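PDB 2O2X: hypothetical protein from Mesorhizobium loti, which removes the C-7 phosphate from D-glycero-beta-D-manno-heptose 1,7-bisphosphate, with magnesium as cofactor, on the pathway to ADP-heptose. Local coordinates for residues P32-R38 / I73-T79; G40-D45 / V160-L164; P49-I55 / A96-V101; A117-H121 / H133-K137; V181-A185 / R194-D198. One frame throughout, in Å; residues are numbered along the deposited sequence.

Interaction 1 (P32-R38 / I73-T79)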
# COMPACT_ATOMS: atom_id res chain seq x y z
N PRO A 32 5.90 -7.31 -11.65
CA PRO A 32 5.56 -6.02 -11.05
C PRO A 32 4.49 -6.21 -10.00
O PRO A 32 3.78 -7.21 -10.02
CB PRO A 32 4.97 -5.22 -12.22
CG PRO A 32 5.09 -6.06 -13.42
CD PRO A 32 5.31 -7.46 -12.99
N ALA A 33 4.41 -5.26 -9.08
CA ALA A 33 3.38 -5.25 -8.04
C ALA A 33 2.54 -4.01 -8.15
O ALA A 33 2.96 -3.00 -8.73
CB ALA A 33 4.02 -5.29 -6.67
N LEU A 34 1.35 -4.12 -7.59
CA LEU A 34 0.50 -2.98 -7.30
C LEU A 34 0.64 -2.66 -5.84
O LEU A 34 0.15 -3.40 -4.99
CB LEU A 34 -0.97 -3.25 -7.65
CG LEU A 34 -1.96 -2.12 -7.31
CD1 LEU A 34 -1.67 -0.87 -8.07
CD2 LEU A 34 -3.38 -2.59 -7.56
N PHE A 35 1.32 -1.56 -5.54
CA PHE A 35 1.44 -1.06 -4.17
C PHE A 35 0.27 -0.14 -3.86
O PHE A 35 -0.02 0.76 -4.64
CB PHE A 35 2.74 -0.27 -3.97
CG PHE A 35 4.00 -1.12 -4.00
CD1 PHE A 35 4.42 -1.81 -2.86
CD2 PHE A 35 4.77 -1.23 -5.16
CE1 PHE A 35 5.58 -2.58 -2.87
CE2 PHE A 35 5.94 -2.01 -5.15
CZ PHE A 35 6.32 -2.68 -4.01
N LEU A 36 -0.34 -0.32 -2.69
CA LEU A 36 -1.45 0.50 -2.24
C LEU A 36 -1.19 1.01 -0.85
O LEU A 36 -0.90 0.25 0.07
CB LEU A 36 -2.75 -0.32 -2.18
CG LEU A 36 -3.23 -0.95 -3.51
CD1 LEU A 36 -4.48 -1.80 -3.29
CD2 LEU A 36 -3.47 0.13 -4.56
N ASP A 37 -1.38 2.30 -0.64
CA ASP A 37 -1.55 2.80 0.72
C ASP A 37 -2.90 2.24 1.26
O ASP A 37 -3.73 1.75 0.48
CB ASP A 37 -1.55 4.34 0.71
CG ASP A 37 -1.54 4.95 2.12
OD1 ASP A 37 -1.13 4.33 3.09
OD2 ASP A 37 -1.92 6.13 2.22
N ARG A 38 -3.11 2.28 2.58
CA ARG A 38 -4.33 1.75 3.16
C ARG A 38 -5.32 2.88 3.51
O ARG A 38 -6.34 3.03 2.82
CB ARG A 38 -4.05 0.82 4.35
CG ARG A 38 -5.20 -0.16 4.58
CD ARG A 38 -5.19 -0.76 5.98
NE ARG A 38 -5.61 0.23 6.95
CZ ARG A 38 -5.41 0.15 8.26
NH1 ARG A 38 -4.80 -0.91 8.79
NH2 ARG A 38 -5.80 1.14 9.03
N ILE A 73 -1.04 -10.23 -10.52
CA ILE A 73 -0.09 -9.23 -10.03
C ILE A 73 -0.24 -9.12 -8.51
O ILE A 73 -1.36 -8.91 -8.05
CB ILE A 73 -0.41 -7.85 -10.71
CG1 ILE A 73 -0.07 -7.96 -12.21
CG2 ILE A 73 0.29 -6.66 -10.07
CD1 ILE A 73 1.31 -8.54 -12.46
N PRO A 74 0.86 -9.31 -7.75
CA PRO A 74 0.69 -9.18 -6.30
C PRO A 74 0.26 -7.76 -5.89
O PRO A 74 0.73 -6.76 -6.47
CB PRO A 74 2.08 -9.49 -5.74
CG PRO A 74 2.99 -9.31 -6.87
CD PRO A 74 2.26 -9.59 -8.11
N VAL A 75 -0.63 -7.71 -4.90
CA VAL A 75 -1.09 -6.46 -4.31
C VAL A 75 -0.47 -6.32 -2.94
O VAL A 75 -0.63 -7.17 -2.07
CB VAL A 75 -2.62 -6.42 -4.24
CG1 VAL A 75 -3.08 -5.14 -3.55
CG2 VAL A 75 -3.26 -6.56 -5.66
N VAL A 76 0.29 -5.24 -2.76
CA VAL A 76 1.10 -5.03 -1.57
C VAL A 76 0.66 -3.76 -0.87
O VAL A 76 0.72 -2.66 -1.44
CB VAL A 76 2.60 -4.95 -1.90
CG1 VAL A 76 3.42 -4.73 -0.65
CG2 VAL A 76 3.07 -6.22 -2.64
N VAL A 77 0.17 -3.91 0.36
CA VAL A 77 -0.27 -2.77 1.18
C VAL A 77 0.95 -2.22 1.89
O VAL A 77 1.67 -2.97 2.54
CB VAL A 77 -1.35 -3.17 2.18
CG1 VAL A 77 -1.74 -1.97 3.06
CG2 VAL A 77 -2.58 -3.73 1.45
N VAL A 78 1.19 -0.92 1.76
CA VAL A 78 2.34 -0.26 2.42
C VAL A 78 1.78 0.95 3.17
O VAL A 78 1.26 1.89 2.57
CB VAL A 78 3.48 0.16 1.44
CG1 VAL A 78 4.22 -1.06 0.98
CG2 VAL A 78 2.94 0.95 0.24
N THR A 79 1.81 0.90 4.49
CA THR A 79 1.04 1.87 5.30
C THR A 79 1.90 2.41 6.44
O THR A 79 2.51 1.64 7.18
CB THR A 79 -0.29 1.26 5.84
OG1 THR A 79 -0.96 2.18 6.70
CG2 THR A 79 -0.09 -0.02 6.61
O HOH W 1 -2.33 4.03 5.43

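Interaction 2 (G40-D45 / V160-L164)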
# COMPACT_ATOMS: atom_id res chain seq x y z
N GLY A 40 -7.23 6.07 3.45
CA GLY A 40 -7.41 7.05 2.38
C GLY A 40 -7.39 6.49 0.97
O GLY A 40 -7.69 7.20 -0.02
N THR A 41 -7.11 5.20 0.83
CA THR A 41 -6.95 4.55 -0.46
C THR A 41 -7.85 3.32 -0.52
O THR A 41 -8.83 3.30 -1.27
CB THR A 41 -5.47 4.23 -0.76
OG1 THR A 41 -4.74 5.46 -0.85
CG2 THR A 41 -5.28 3.48 -2.06
N ILE A 42 -7.58 2.32 0.32
CA ILE A 42 -8.41 1.15 0.45
C ILE A 42 -9.58 1.39 1.37
O ILE A 42 -10.70 0.97 1.05
CB ILE A 42 -7.56 -0.05 0.96
CG1 ILE A 42 -6.48 -0.38 -0.05
CG2 ILE A 42 -8.46 -1.27 1.25
CD1 ILE A 42 -5.49 -1.42 0.47
N ASN A 43 -9.33 2.02 2.51
CA ASN A 43 -10.41 2.35 3.44
C ASN A 43 -10.49 3.84 3.63
O ASN A 43 -9.55 4.59 3.33
CB ASN A 43 -10.26 1.61 4.78
CG ASN A 43 -8.98 1.93 5.51
OD1 ASN A 43 -7.98 1.27 5.31
ND2 ASN A 43 -9.00 2.95 6.36
N VAL A 44 -11.64 4.30 4.10
CA VAL A 44 -11.84 5.69 4.34
C VAL A 44 -10.87 6.17 5.42
O VAL A 44 -10.69 5.50 6.46
CB VAL A 44 -13.30 5.97 4.74
CG1 VAL A 44 -13.48 7.45 5.12
CG2 VAL A 44 -14.25 5.59 3.63
N ASP A 45 -10.25 7.32 5.20
CA ASP A 45 -9.22 7.79 6.12
C ASP A 45 -9.87 8.28 7.41
O ASP A 45 -11.03 8.71 7.42
CB ASP A 45 -8.44 8.94 5.48
CG ASP A 45 -7.03 9.09 6.06
OD1 ASP A 45 -6.62 8.35 6.97
OD2 ASP A 45 -6.31 9.99 5.60
N VAL A 160 -0.44 3.46 -5.67
CA VAL A 160 -1.63 4.29 -5.53
C VAL A 160 -1.74 4.71 -4.07
O VAL A 160 -1.62 3.88 -3.17
CB VAL A 160 -2.88 3.53 -5.95
CG1 VAL A 160 -4.07 4.48 -5.92
CG2 VAL A 160 -2.68 2.86 -7.30
N GLY A 161 -1.94 5.99 -3.82
CA GLY A 161 -2.20 6.50 -2.48
C GLY A 161 -2.78 7.89 -2.52
O GLY A 161 -2.83 8.49 -3.61
N ASP A 162 -3.18 8.43 -1.37
CA ASP A 162 -3.76 9.78 -1.36
C ASP A 162 -2.84 10.83 -0.79
O ASP A 162 -3.25 11.98 -0.65
CB ASP A 162 -5.14 9.80 -0.65
CG ASP A 162 -5.06 9.88 0.86
OD1 ASP A 162 -4.19 9.24 1.44
OD2 ASP A 162 -5.93 10.55 1.45
N LYS A 163 -1.60 10.45 -0.49
CA LYS A 163 -0.64 11.40 0.06
C LYS A 163 0.57 11.53 -0.85
O LYS A 163 0.99 10.59 -1.50
CB LYS A 163 -0.28 11.01 1.49
CG LYS A 163 -1.48 11.32 2.43
CD LYS A 163 -1.47 10.62 3.78
CE LYS A 163 -2.87 10.73 4.47
NZ LYS A 163 -3.90 9.67 4.06
N LEU A 164 1.15 12.73 -0.89
CA LEU A 164 2.37 12.95 -1.66
C LEU A 164 3.48 11.99 -1.25
O LEU A 164 4.25 11.54 -2.10
CB LEU A 164 2.85 14.39 -1.53
CG LEU A 164 3.97 14.77 -2.51
CD1 LEU A 164 3.53 14.61 -3.97
CD2 LEU A 164 4.41 16.21 -2.24
O HOH W 2 -7.00 11.72 3.56

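Interaction 3 (P49-I55 / A96-V101)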
# COMPACT_ATOMS: atom_id res chain seq x y z
N PRO A 49 -7.06 5.23 13.31
CA PRO A 49 -7.57 3.98 12.78
C PRO A 49 -7.35 2.80 13.73
O PRO A 49 -6.64 1.86 13.39
CB PRO A 49 -6.78 3.81 11.48
CG PRO A 49 -5.51 4.49 11.74
CD PRO A 49 -5.83 5.66 12.59
N SER A 50 -7.97 2.87 14.91
CA SER A 50 -7.80 1.84 15.96
C SER A 50 -9.06 1.00 16.21
O SER A 50 -8.98 -0.01 16.93
CB SER A 50 -7.42 2.51 17.27
OG SER A 50 -8.47 3.37 17.70
N ASP A 51 -10.21 1.39 15.66
CA ASP A 51 -11.48 0.72 15.99
C ASP A 51 -11.97 -0.00 14.75
O ASP A 51 -12.39 0.62 13.79
CB ASP A 51 -12.51 1.74 16.50
CG ASP A 51 -13.77 1.08 17.06
OD1 ASP A 51 -14.03 -0.07 16.70
OD2 ASP A 51 -14.48 1.72 17.88
N PRO A 52 -11.92 -1.35 14.76
CA PRO A 52 -12.34 -2.05 13.55
C PRO A 52 -13.78 -1.79 13.13
O PRO A 52 -14.11 -1.84 11.94
CB PRO A 52 -12.13 -3.52 13.88
CG PRO A 52 -11.65 -3.59 15.25
CD PRO A 52 -11.47 -2.26 15.83
N ALA A 53 -14.62 -1.48 14.10
CA ALA A 53 -16.02 -1.21 13.81
C ALA A 53 -16.26 0.03 12.92
O ALA A 53 -17.31 0.15 12.28
CB ALA A 53 -16.81 -1.08 15.12
N GLU A 54 -15.31 0.94 12.91
CA GLU A 54 -15.43 2.19 12.15
C GLU A 54 -14.90 2.05 10.72
O GLU A 54 -15.07 2.96 9.91
CB GLU A 54 -14.69 3.32 12.86
CG GLU A 54 -15.31 3.67 14.19
CD GLU A 54 -14.58 4.80 14.95
OE1 GLU A 54 -13.51 5.27 14.48
OE2 GLU A 54 -15.12 5.21 16.00
N ILE A 55 -14.27 0.92 10.40
CA ILE A 55 -13.66 0.77 9.06
C ILE A 55 -14.73 0.66 7.97
O ILE A 55 -15.69 -0.13 8.07
CB ILE A 55 -12.75 -0.47 9.04
CG1 ILE A 55 -11.49 -0.20 9.86
CG2 ILE A 55 -12.38 -0.89 7.61
CD1 ILE A 55 -10.44 0.70 9.15
N ALA A 96 -6.27 -5.94 14.58
CA ALA A 96 -7.73 -6.01 14.50
C ALA A 96 -8.31 -5.19 13.34
O ALA A 96 -9.19 -5.64 12.62
CB ALA A 96 -8.33 -5.55 15.80
N VAL A 97 -7.83 -3.97 13.19
CA VAL A 97 -8.32 -3.07 12.15
C VAL A 97 -7.92 -3.59 10.78
O VAL A 97 -8.75 -3.63 9.84
CB VAL A 97 -7.79 -1.65 12.37
CG1 VAL A 97 -8.02 -0.75 11.15
CG2 VAL A 97 -8.43 -1.05 13.59
N ASN A 98 -6.65 -3.96 10.62
CA ASN A 98 -6.18 -4.46 9.34
C ASN A 98 -6.90 -5.75 8.97
O ASN A 98 -7.26 -5.97 7.81
CB ASN A 98 -4.65 -4.65 9.31
CG ASN A 98 -4.11 -4.52 7.91
OD1 ASN A 98 -4.21 -3.43 7.32
ND2 ASN A 98 -3.61 -5.62 7.34
N GLY A 99 -7.10 -6.62 9.95
CA GLY A 99 -7.88 -7.83 9.71
C GLY A 99 -9.28 -7.55 9.22
O GLY A 99 -9.78 -8.22 8.33
N ARG A 100 -9.91 -6.53 9.80
CA ARG A 100 -11.25 -6.13 9.37
C ARG A 100 -11.25 -5.61 7.92
O ARG A 100 -12.13 -5.92 7.12
CB ARG A 100 -11.86 -5.09 10.35
CG ARG A 100 -13.21 -4.57 9.94
CD ARG A 100 -14.22 -5.66 9.83
NE ARG A 100 -15.58 -5.15 9.65
CZ ARG A 100 -16.62 -5.92 9.31
NH1 ARG A 100 -16.48 -7.21 9.11
NH2 ARG A 100 -17.81 -5.36 9.16
N VAL A 101 -10.22 -4.85 7.55
CA VAL A 101 -10.10 -4.37 6.16
C VAL A 101 -10.02 -5.57 5.23
O VAL A 101 -10.73 -5.62 4.23
CB VAL A 101 -8.87 -3.42 5.99
CG1 VAL A 101 -8.60 -3.15 4.54
CG2 VAL A 101 -9.09 -2.09 6.74
O HOH W 3 -16.02 -2.17 10.02

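Interaction 4 (A117-H121 / H133-K137)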
# COMPACT_ATOMS: atom_id res chain seq x y z
N ALA A 117 3.81 -2.32 7.39
CA ALA A 117 3.42 -1.14 8.14
C ALA A 117 4.56 -0.63 8.99
O ALA A 117 5.38 -1.41 9.51
CB ALA A 117 2.22 -1.44 9.02
N CYS A 118 4.64 0.69 9.09
CA CYS A 118 5.71 1.38 9.82
C CYS A 118 5.13 2.33 10.84
O CYS A 118 4.40 3.25 10.48
CB CYS A 118 6.60 2.15 8.87
SG CYS A 118 8.00 2.91 9.78
N ALA A 119 5.48 2.12 12.12
CA ALA A 119 4.94 2.90 13.24
C ALA A 119 5.74 4.16 13.55
O ALA A 119 5.21 5.07 14.21
CB ALA A 119 4.88 2.05 14.47
N TYR A 120 7.00 4.20 13.16
CA TYR A 120 7.92 5.23 13.63
C TYR A 120 7.51 6.63 13.17
O TYR A 120 7.15 6.84 12.00
CB TYR A 120 9.32 4.96 13.10
CG TYR A 120 9.93 3.65 13.56
CD1 TYR A 120 10.08 3.35 14.91
CD2 TYR A 120 10.40 2.72 12.64
CE1 TYR A 120 10.67 2.13 15.33
CE2 TYR A 120 11.00 1.51 13.05
CZ TYR A 120 11.13 1.24 14.39
OH TYR A 120 11.70 0.04 14.78
N HIS A 121 7.57 7.61 14.07
CA HIS A 121 7.24 8.98 13.71
C HIS A 121 7.95 9.96 14.61
O HIS A 121 8.06 9.71 15.81
CB HIS A 121 5.72 9.17 13.79
CG HIS A 121 5.21 10.47 13.24
ND1 HIS A 121 5.16 11.64 13.98
CD2 HIS A 121 4.70 10.77 12.02
CE1 HIS A 121 4.65 12.60 13.22
NE2 HIS A 121 4.36 12.10 12.03
N HIS A 133 12.86 7.23 9.70
CA HIS A 133 13.19 5.85 9.56
C HIS A 133 13.06 5.42 8.10
O HIS A 133 12.13 5.84 7.43
CB HIS A 133 12.30 4.97 10.43
CG HIS A 133 12.79 3.58 10.56
ND1 HIS A 133 12.53 2.61 9.61
CD2 HIS A 133 13.62 3.01 11.47
CE1 HIS A 133 13.12 1.48 9.97
NE2 HIS A 133 13.78 1.70 11.10
N PRO A 134 14.01 4.61 7.58
CA PRO A 134 14.00 4.15 6.20
C PRO A 134 12.70 3.45 5.75
O PRO A 134 12.43 3.43 4.55
CB PRO A 134 15.17 3.16 6.13
CG PRO A 134 16.03 3.48 7.23
CD PRO A 134 15.22 4.15 8.30
N MSE A 135 11.92 2.92 6.69
CA MSE A 135 10.66 2.25 6.35
C MSE A 135 9.48 3.18 6.33
O MSE A 135 8.39 2.77 5.93
CB MSE A 135 10.36 1.11 7.31
CG MSE A 135 11.39 0.02 7.27
SE MSE A 135 11.42 -1.00 5.60
CE MSE A 135 10.18 -2.05 5.87
N ARG A 136 9.65 4.42 6.76
CA ARG A 136 8.53 5.36 6.87
C ARG A 136 8.47 6.16 5.57
O ARG A 136 9.39 6.90 5.25
CB ARG A 136 8.67 6.31 8.05
CG ARG A 136 7.48 7.24 8.14
CD ARG A 136 7.68 8.40 9.08
NE ARG A 136 6.59 9.36 8.99
CZ ARG A 136 6.63 10.50 8.30
NH1 ARG A 136 7.74 10.89 7.66
NH2 ARG A 136 5.55 11.28 8.30
N LYS A 137 7.38 6.03 4.82
CA LYS A 137 7.16 6.83 3.60
C LYS A 137 7.20 8.29 4.03
O LYS A 137 6.63 8.64 5.06
CB LYS A 137 5.81 6.50 2.96
CG LYS A 137 5.60 5.06 2.57
CD LYS A 137 4.18 4.80 2.05
CE LYS A 137 3.11 4.96 3.12
NZ LYS A 137 1.70 4.78 2.58
O HOH W 4 10.18 7.76 11.01

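Interaction 5 (V181-A185 / R194-D198)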
# COMPACT_ATOMS: atom_id res chain seq x y z
N VAL A 181 -4.68 9.57 -5.46
CA VAL A 181 -6.11 9.68 -5.13
C VAL A 181 -6.46 11.12 -4.82
O VAL A 181 -5.83 11.72 -3.96
CB VAL A 181 -6.43 8.80 -3.91
CG1 VAL A 181 -7.86 9.05 -3.39
CG2 VAL A 181 -6.24 7.33 -4.28
N ASP A 182 -7.45 11.66 -5.55
CA ASP A 182 -7.94 13.02 -5.40
C ASP A 182 -6.89 14.08 -5.71
O ASP A 182 -7.05 15.22 -5.33
CB ASP A 182 -8.53 13.24 -3.99
CG ASP A 182 -9.72 12.35 -3.71
OD1 ASP A 182 -10.43 11.95 -4.65
OD2 ASP A 182 -9.92 12.02 -2.51
N GLY A 183 -5.83 13.70 -6.41
CA GLY A 183 -4.72 14.61 -6.64
C GLY A 183 -4.55 15.03 -8.09
O GLY A 183 -5.18 14.47 -9.02
N GLU A 184 -3.63 15.98 -8.30
CA GLU A 184 -3.30 16.51 -9.61
C GLU A 184 -2.16 15.77 -10.28
O GLU A 184 -1.28 15.21 -9.61
CB GLU A 184 -2.91 18.00 -9.50
CG GLU A 184 -4.04 18.88 -9.04
CD GLU A 184 -3.69 20.36 -9.04
OE1 GLU A 184 -2.56 20.72 -8.66
OE2 GLU A 184 -4.58 21.18 -9.38
N ALA A 185 -2.12 15.86 -11.60
CA ALA A 185 -1.07 15.26 -12.40
C ALA A 185 0.26 16.02 -12.22
O ALA A 185 0.29 17.23 -12.00
CB ALA A 185 -1.46 15.30 -13.85
N ARG A 194 0.03 10.45 -11.73
CA ARG A 194 -1.19 10.39 -12.52
C ARG A 194 -2.35 10.75 -11.61
O ARG A 194 -2.42 10.28 -10.48
CB ARG A 194 -1.39 8.97 -13.07
CG ARG A 194 -0.22 8.41 -13.83
CD ARG A 194 0.03 9.13 -15.11
NE ARG A 194 1.05 8.48 -15.91
CZ ARG A 194 1.56 9.02 -17.02
NH1 ARG A 194 1.15 10.22 -17.40
NH2 ARG A 194 2.51 8.36 -17.70
N PRO A 195 -3.28 11.58 -12.07
CA PRO A 195 -4.41 11.96 -11.22
C PRO A 195 -5.40 10.80 -11.07
O PRO A 195 -5.57 10.02 -11.99
CB PRO A 195 -5.04 13.12 -11.99
CG PRO A 195 -4.72 12.83 -13.39
CD PRO A 195 -3.37 12.20 -13.41
N LEU A 196 -5.99 10.65 -9.89
CA LEU A 196 -7.06 9.65 -9.68
C LEU A 196 -8.26 10.28 -8.99
O LEU A 196 -8.45 10.17 -7.79
CB LEU A 196 -6.51 8.44 -8.92
CG LEU A 196 -7.43 7.21 -8.73
CD1 LEU A 196 -8.07 6.76 -10.03
CD2 LEU A 196 -6.68 6.06 -8.06
N ARG A 197 -9.10 10.96 -9.79
CA ARG A 197 -10.17 11.78 -9.25
C ARG A 197 -11.55 11.36 -9.70
O ARG A 197 -12.51 11.79 -9.09
CB ARG A 197 -9.98 13.24 -9.65
CG ARG A 197 -8.64 13.82 -9.17
CD ARG A 197 -8.32 15.14 -9.82
NE ARG A 197 -8.03 14.99 -11.24
CZ ARG A 197 -7.47 15.92 -12.01
NH1 ARG A 197 -7.18 17.13 -11.52
NH2 ARG A 197 -7.22 15.66 -13.28
N ASP A 198 -11.65 10.55 -10.74
CA ASP A 198 -12.96 10.23 -11.32
C ASP A 198 -12.83 8.86 -12.00
O ASP A 198 -11.78 8.23 -11.93
CB ASP A 198 -13.43 11.35 -12.25
CG ASP A 198 -12.53 11.57 -13.44
OD1 ASP A 198 -11.72 10.70 -13.80
OD2 ASP A 198 -12.63 12.66 -14.06
O HOH W 5 -10.41 9.05 -6.22
O HOH W 6 -11.79 13.15 -6.65

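Interaction 1 (P32-R38 / I73-T79)
The F35 ring leans obliquely on two valines of the neighbouring strand, with CD1 3.8 Å from V76 CB and 3.9 Å from V78 CG1. With CG beside its own backbone N (chi1 -70°), F35 lies alongside V76 and points the same way, toward L143 and A146 of helix 141-150. A second flat group, the carboxylate of D37, is hydrogen-bonded through OD1 to a water at 2.6 Å. That water is also 2.6 Å from T79 OG1, and K137 forms a salt bridge to the same D37 oxygen. Between these ends, parallel strands 34-36 and 75-79 are neighbours in the Rossmann-like HAD core and flank helix 62-71 in a beta-alpha-beta unit. Backbone bonds alternate from side to side: L34 N donates to P74 O, V76 N to L34 O, L36 N to V76 O and V78 N to L36 O, all at 2.9 Å. On the sheet face that carries L34, L36, V75 and V77, L36 CD1 reaches V75 CG1 at 3.6 Å, and helix 62-71 covers L34 and V75 with A68 and L36 with I65. D37, the nucleophile by similarity, and T79, which probably steadies the phosphoryl group, both come at the C-terminal ends of these strands. Just past D37, R38 CB rests 3.8 Å from V77 CG1 before its guanidinium bonds to N98.

Interaction 2 (G40-D45 / V160-L164)
D162 lies against the backbone of G40, and its side chain can be followed atom by atom. CB is 3.7 Å from G40 O. CG, turned between the backbone N and the carbonyl carbon (chi1 82°), comes to 4.0 Å from G40 CA, and both oxygens stay close to the same carbon, where no side chain intervenes. At the tip the oxygens part company. OD1 takes the ammonium of K163 on its syn lone pair, with NZ at 2.7 Å, while OD2 accepts a bond from a water at 2.6 Å. The water also donates to D45 OD2, 2.8 Å away, and so bridges the two aspartates. K163, its chain bent at the last torsion, brings NZ 2.9 Å from D45 OD2, approaching from above the carboxylate plane by 48°. One lysine thus joins two carboxylates in a salt-bridge network and probably offsets the repulsion between them. Deeper in, T41 uses both branches of its side chain: OG1 sits 3.2 Å from G161 CA, and CG2 lies 3.8 Å from V160 O near the end of strand 158-161. Beyond the network D45 OD2 also has a weak bond to a bound glycerol. G40 and T41 close the DxDGT signature that starts at D37, and D162 and K163 follow the neighbouring strand; by similarity D37, D39, D162 and K163 bind magnesium, consistent with the meeting of the first and last HAD motifs at the magnesium site.

Interaction 3 (P49-I55 / A96-V101)
The 3-10 turn 52-54 sets its first residue on helix 91-107, with P52 CA 4.4 Å from V97 CA, and an Asx turn shapes its start, as D51 OD1 accepts from A53 N. V97 takes the largest share of the contact. Its CG2 lies against the backbone from P49 to D51, 3.4 Å from P49 O and from S50 C, while CG1, anti to the backbone N (chi1 168°), meets I55 CD1 at 3.5 Å, tighter than usual for two carbons. I55 spans two helix positions one turn apart: its other branch, CG2, touches V101 CG2 at 3.6 Å, and the side chains cross at about a right angle in both pairs. P52 CG packs on A96 CB, and P52 CB faces R100 CB. R100 CG, anti to the backbone N (chi1 177°), lies 3.5 Å from P52 O, and the bend at chi2 turns the guanidinium edge to a water in its plane. This water accepts from R100 NE at 3.0 Å and donates to P52 O at 2.7 Å and I55 O at 2.8 Å, tying the helix to the first residue of the turn and the one after it. The turn belongs to the long loop from strand 34-36 to helix 62-71, whereas helix 91-107 lies in the connection between strands 75-80 and 114-118; R38, just past strand 34-36, touches P49 and V97 and bonds to N98.

Interaction 4 (A117-H121 / H133-K137)
Y120 and H133 bring their rings together obliquely, centroids 4.3 Å apart and planes at 33°. CD2 of Y120 comes 3.3 Å from H133 CG over one face of the imidazole, while P134 CD covers the other. H133 CG stands anti to the backbone N (chi1 -167°), which brings the ring edge against its own type I turn, H133 to R136, where ND1 accepts from M135 N at 3.0 Å. C118, also extended from its backbone N, points SG at the same turn, 3.9 Å from CB of the selenomethionine M135. R136 runs straight from CG to NE along the chain at Y120, with CD 3.4 Å from Y120 O. Its guanidinium meets the H121 ring obliquely, the planes 82° apart and NE 3.8 Å from H121 CD2; H121 ND1 is bonded to A123. R136 contributes to substrate recognition by similarity. No direct hydrogen bond crosses the contact: a water accepts from H133 N at 3.0 Å and gives only a weak bond to Y120 O. Because ND1 acts as an acceptor, the H133 proton probably sits on NE2, consistent with the weak bond of NE2 to E14, which also takes the Y120 hydroxyl.

Interaction 5 (V181-A185 / R194-D198)
A parallel bridge between V181 and L196 joins the ends of strands 177-181 and 191-196, where the chain leaves the core sheet for its closing hairpin. V181 CG2 touches L196 CD2 at 4.0 Å on the face shared with V160. One residue on, D182 N donates to L196 O at 2.9 Å; the bond is straight at the hydrogen (169°), yet the donor stands 48° above the carbonyl plane. D182 has a positive phi (63°), and its side chain turns back to a pair of waters. One donates to L196 O at 2.7 Å and only weakly to D182 OD1. The second is 2.7 Å from D182 OD1 and 2.9 Å from R197 O, donating to both. G183 O is buried without a polar partner in the model: P195 CB approaches it at 3.3 Å and R197 CD at 3.3 Å, and the R197 guanidinium turns a face toward it. The chain of R197, bent at chi3, passes over this carbonyl while its NH2 forms a salt bridge to E201. At the far end A185 CB sits 3.7 Å from P195 CD. D198 then N-caps helix 199-211, whose L202 and L205 pack on L196. The loop crosses strand 191-196 to reach edge strand 186-188, and the whole is a beta hairpin whose second strand, 191-196, joins the Rossmann-like sheet parallel to 177-181 and whose first, 186-188, forms the antiparallel edge.

Four of the contacts reach one mixed sheet, in which strands 114-118, 75-80, 34-36, 158-161, 177-181 and 191-196 lie side by side. Interaction 1 is central, about 4 Å from the chain centre; interactions 2 and 4 flank it, their centres 12 and 16 Å away. K137 of interaction 4 reaches D37 and V78 of interaction 1, and backbone bonds join F35 and D37 to V160 of interaction 2. Interaction 5 extends the sheet beyond interaction 2, whereas interaction 3, its centre about 19 Å from that of interaction 1, holds a loop to helix 91-107. Interactions 3 and 4 nest inside the loop closed by interaction 2; interactions 1, 2 and 4 bring distant motifs to one probable phosphate and magnesium site.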